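Local coordinates for mRNA transport regulator MTR2 (Candida albicans, PDB 1Q42), which takes part in exporting mRNA from the nucleus to the cytoplasm, working together with its partner Mex67, at residues Ser162-Asp167 against Tyr188-Val193. Numbering follows the deposited sequence.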
loop_
_atom_site.group_PDB
_atom_site.type_symbol
_atom_site.label_atom_id
_atom_site.label_comp_id
_atom_site.label_asym_id
_atom_site.label_seq_id
_atom_site.Cartn_x
_atom_site.Cartn_y
_atom_site.Cartn_z
ATOM N N SER A 162 -4.608 -12.109 -13.788
ATOM C CA SER A 162 -5.763 -11.298 -14.174
ATOM C C SER A 162 -5.914 -10.057 -13.288
ATOM O O SER A 162 -5.519 -10.062 -12.112
ATOM C CB SER A 162 -7.039 -12.136 -14.091
ATOM O OG SER A 162 -6.976 -13.254 -14.983
ATOM N N TRP A 163 -6.494 -9.008 -13.864
ATOM C CA TRP A 163 -6.775 -7.768 -13.140
ATOM C C TRP A 163 -7.857 -7.929 -12.063
ATOM O O TRP A 163 -8.943 -8.511 -12.312
ATOM C CB TRP A 163 -7.214 -6.658 -14.094
ATOM C CG TRP A 163 -6.145 -6.104 -15.046
ATOM C CD1 TRP A 163 -6.169 -6.151 -16.413
ATOM C CD2 TRP A 163 -4.951 -5.387 -14.696
ATOM N NE1 TRP A 163 -5.060 -5.523 -16.927
ATOM C CE2 TRP A 163 -4.295 -5.050 -15.894
ATOM C CE3 TRP A 163 -4.345 -5.023 -13.485
ATOM C CZ2 TRP A 163 -3.076 -4.353 -15.920
ATOM C CZ3 TRP A 163 -3.134 -4.312 -13.522
ATOM C CH2 TRP A 163 -2.517 -4.000 -14.729
ATOM N N PHE A 164 -7.520 -7.411 -10.879
ATOM C CA PHE A 164 -8.437 -7.169 -9.789
ATOM C C PHE A 164 -8.797 -5.688 -9.863
ATOM O O PHE A 164 -7.992 -4.884 -10.287
ATOM C CB PHE A 164 -7.765 -7.330 -8.422
ATOM C CG PHE A 164 -7.441 -8.743 -8.028
ATOM C CD1 PHE A 164 -7.953 -9.255 -6.858
ATOM C CD2 PHE A 164 -6.572 -9.521 -8.768
ATOM C CE1 PHE A 164 -7.629 -10.544 -6.441
ATOM C CE2 PHE A 164 -6.253 -10.808 -8.367
ATOM C CZ PHE A 164 -6.780 -11.315 -7.193
ATOM N N GLY A 165 -9.979 -5.341 -9.375
ATOM C CA GLY A 165 -10.327 -3.963 -9.121
ATOM C C GLY A 165 -10.077 -3.635 -7.668
ATOM O O GLY A 165 -10.323 -4.456 -6.800
ATOM N N VAL A 166 -9.597 -2.418 -7.415
ATOM C CA VAL A 166 -9.343 -1.924 -6.068
ATOM C C VAL A 166 -9.897 -0.499 -5.883
ATOM O O VAL A 166 -9.782 0.336 -6.771
ATOM C CB VAL A 166 -7.828 -1.873 -5.750
ATOM C CG1 VAL A 166 -7.621 -1.449 -4.279
ATOM C CG2 VAL A 166 -7.196 -3.204 -5.970
ATOM N N ASP A 167 -10.508 -0.247 -4.728
ATOM C CA ASP A 167 -10.891 1.109 -4.316
ATOM C C ASP A 167 -10.184 1.390 -3.010
ATOM O O ASP A 167 -10.133 0.525 -2.128
ATOM C CB ASP A 167 -12.409 1.196 -4.088
ATOM C CG ASP A 167 -13.167 1.739 -5.286
ATOM O OD1 ASP A 167 -12.590 1.870 -6.390
ATOM O OD2 ASP A 167 -14.402 2.001 -5.221
ATOM N N TYR A 188 -8.633 -0.172 2.161
ATOM C CA TYR A 188 -8.239 -0.837 0.918
ATOM C C TYR A 188 -9.206 -1.994 0.683
ATOM O O TYR A 188 -9.389 -2.832 1.564
ATOM C CB TYR A 188 -6.803 -1.350 1.069
ATOM C CG TYR A 188 -6.182 -1.961 -0.168
ATOM C CD1 TYR A 188 -5.274 -1.250 -0.947
ATOM C CD2 TYR A 188 -6.449 -3.278 -0.525
ATOM C CE1 TYR A 188 -4.697 -1.822 -2.070
ATOM C CE2 TYR A 188 -5.885 -3.846 -1.651
ATOM C CZ TYR A 188 -4.998 -3.116 -2.414
ATOM O OH TYR A 188 -4.433 -3.681 -3.550
ATOM N N ARG A 189 -9.828 -2.037 -0.490
ATOM C CA ARG A 189 -10.905 -2.993 -0.754
ATOM C C ARG A 189 -10.828 -3.520 -2.189
ATOM O O ARG A 189 -10.774 -2.734 -3.093
ATOM C CB ARG A 189 -12.245 -2.285 -0.545
ATOM C CG ARG A 189 -13.455 -3.151 -0.478
ATOM C CD ARG A 189 -14.694 -2.398 -0.054
ATOM N NE ARG A 189 -14.829 -2.410 1.403
ATOM C CZ ARG A 189 -14.955 -1.341 2.200
ATOM N NH1 ARG A 189 -15.002 -0.086 1.732
ATOM N NH2 ARG A 189 -15.044 -1.543 3.503
ATOM N N PHE A 190 -10.833 -4.828 -2.397
ATOM C CA PHE A 190 -11.041 -5.359 -3.742
ATOM C C PHE A 190 -12.507 -5.134 -4.122
ATOM O O PHE A 190 -13.427 -5.501 -3.372
ATOM C CB PHE A 190 -10.712 -6.868 -3.834
ATOM C CG PHE A 190 -9.249 -7.205 -3.675
ATOM C CD1 PHE A 190 -8.255 -6.419 -4.231
ATOM C CD2 PHE A 190 -8.873 -8.369 -3.013
ATOM C CE1 PHE A 190 -6.920 -6.736 -4.070
ATOM C CE2 PHE A 190 -7.531 -8.707 -2.871
ATOM C CZ PHE A 190 -6.557 -7.886 -3.401
ATOM N N THR A 191 -12.720 -4.510 -5.276
ATOM C CA THR A 191 -14.062 -4.331 -5.837
ATOM C C THR A 191 -14.373 -5.318 -6.953
ATOM O O THR A 191 -15.541 -5.455 -7.354
ATOM C CB THR A 191 -14.199 -2.922 -6.380
ATOM O OG1 THR A 191 -13.142 -2.675 -7.331
ATOM C CG2 THR A 191 -14.003 -1.903 -5.286
ATOM N N TYR A 192 -13.338 -5.985 -7.461
ATOM C CA TYR A 192 -13.496 -7.142 -8.349
ATOM C C TYR A 192 -12.367 -8.132 -8.114
ATOM O O TYR A 192 -11.192 -7.759 -8.125
ATOM C CB TYR A 192 -13.510 -6.726 -9.824
ATOM C CG TYR A 192 -13.517 -7.922 -10.733
ATOM C CD1 TYR A 192 -14.698 -8.620 -10.971
ATOM C CD2 TYR A 192 -12.347 -8.400 -11.303
ATOM C CE1 TYR A 192 -14.710 -9.756 -11.776
ATOM C CE2 TYR A 192 -12.346 -9.535 -12.098
ATOM C CZ TYR A 192 -13.539 -10.201 -12.346
ATOM O OH TYR A 192 -13.572 -11.324 -13.142
ATOM N N VAL A 193 -12.736 -9.402 -7.952
ATOM C CA VAL A 193 -11.772 -10.470 -7.760
ATOM C C VAL A 193 -11.986 -11.523 -8.848
ATOM O O VAL A 193 -13.086 -12.074 -8.965
ATOM C CB VAL A 193 -11.958 -11.135 -6.373
ATOM C CG1 VAL A 193 -11.033 -12.348 -6.221
ATOM C CG2 VAL A 193 -11.712 -10.128 -5.275
HETATM O O HOH W 1 -12.601 -0.121 -8.250
#
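V166 and Y188 meet on the packed side of this antiparallel pair: CG1 of V166 sits over one face of the Y188 ring, a CH-pi contact 3.8 Å from the ring centroid. With CG1 anti to the backbone N (chi1 -176°), the other methyl, CG2, is left to reach the edge of the F190 ring, lying in its plane 3.8 Å from CD1. One valine thus touches two aromatic rings. F164 comes over a face of F190, its CD1 above the ring centre, with the two planes turned 49° apart; beyond it, CE1 of F164 meets CG1 of V193.

The backbone pairing is regular at D167 and R189, which bond to each other through both N-H and C=O groups. At G165 it breaks into a classic beta bulge, T191 and Y192 both facing the one glycine. O of G165 takes a 2.8 Å bond from N of T191, which stands well above the carbonyl plane, and a weak one of 3.4 Å from N of Y192; N of G165 returns a 3.0 Å bond to O of Y192.

The D167 side is looser and wetter. CG2 of T191 touches CB of D167 at 3.7 Å, and a water joins OG1 of T191 to OD1 of D167, donating to the carboxylate, which also bonds S124. The exposed Y192 lays its ring edge against O of W163, 3.6 Å from CD2.

In this NTF2-like fold the contact belongs to the hairpin of strands 164-173 and 183-192. F164 and V166 pair onward with V127 and A125 of strand 118-129, while beyond Y188 lies strand 70-74, reached through its backbone bond to I73; W95 of helix 87-96 packs edge-to-face with the Y188 ring.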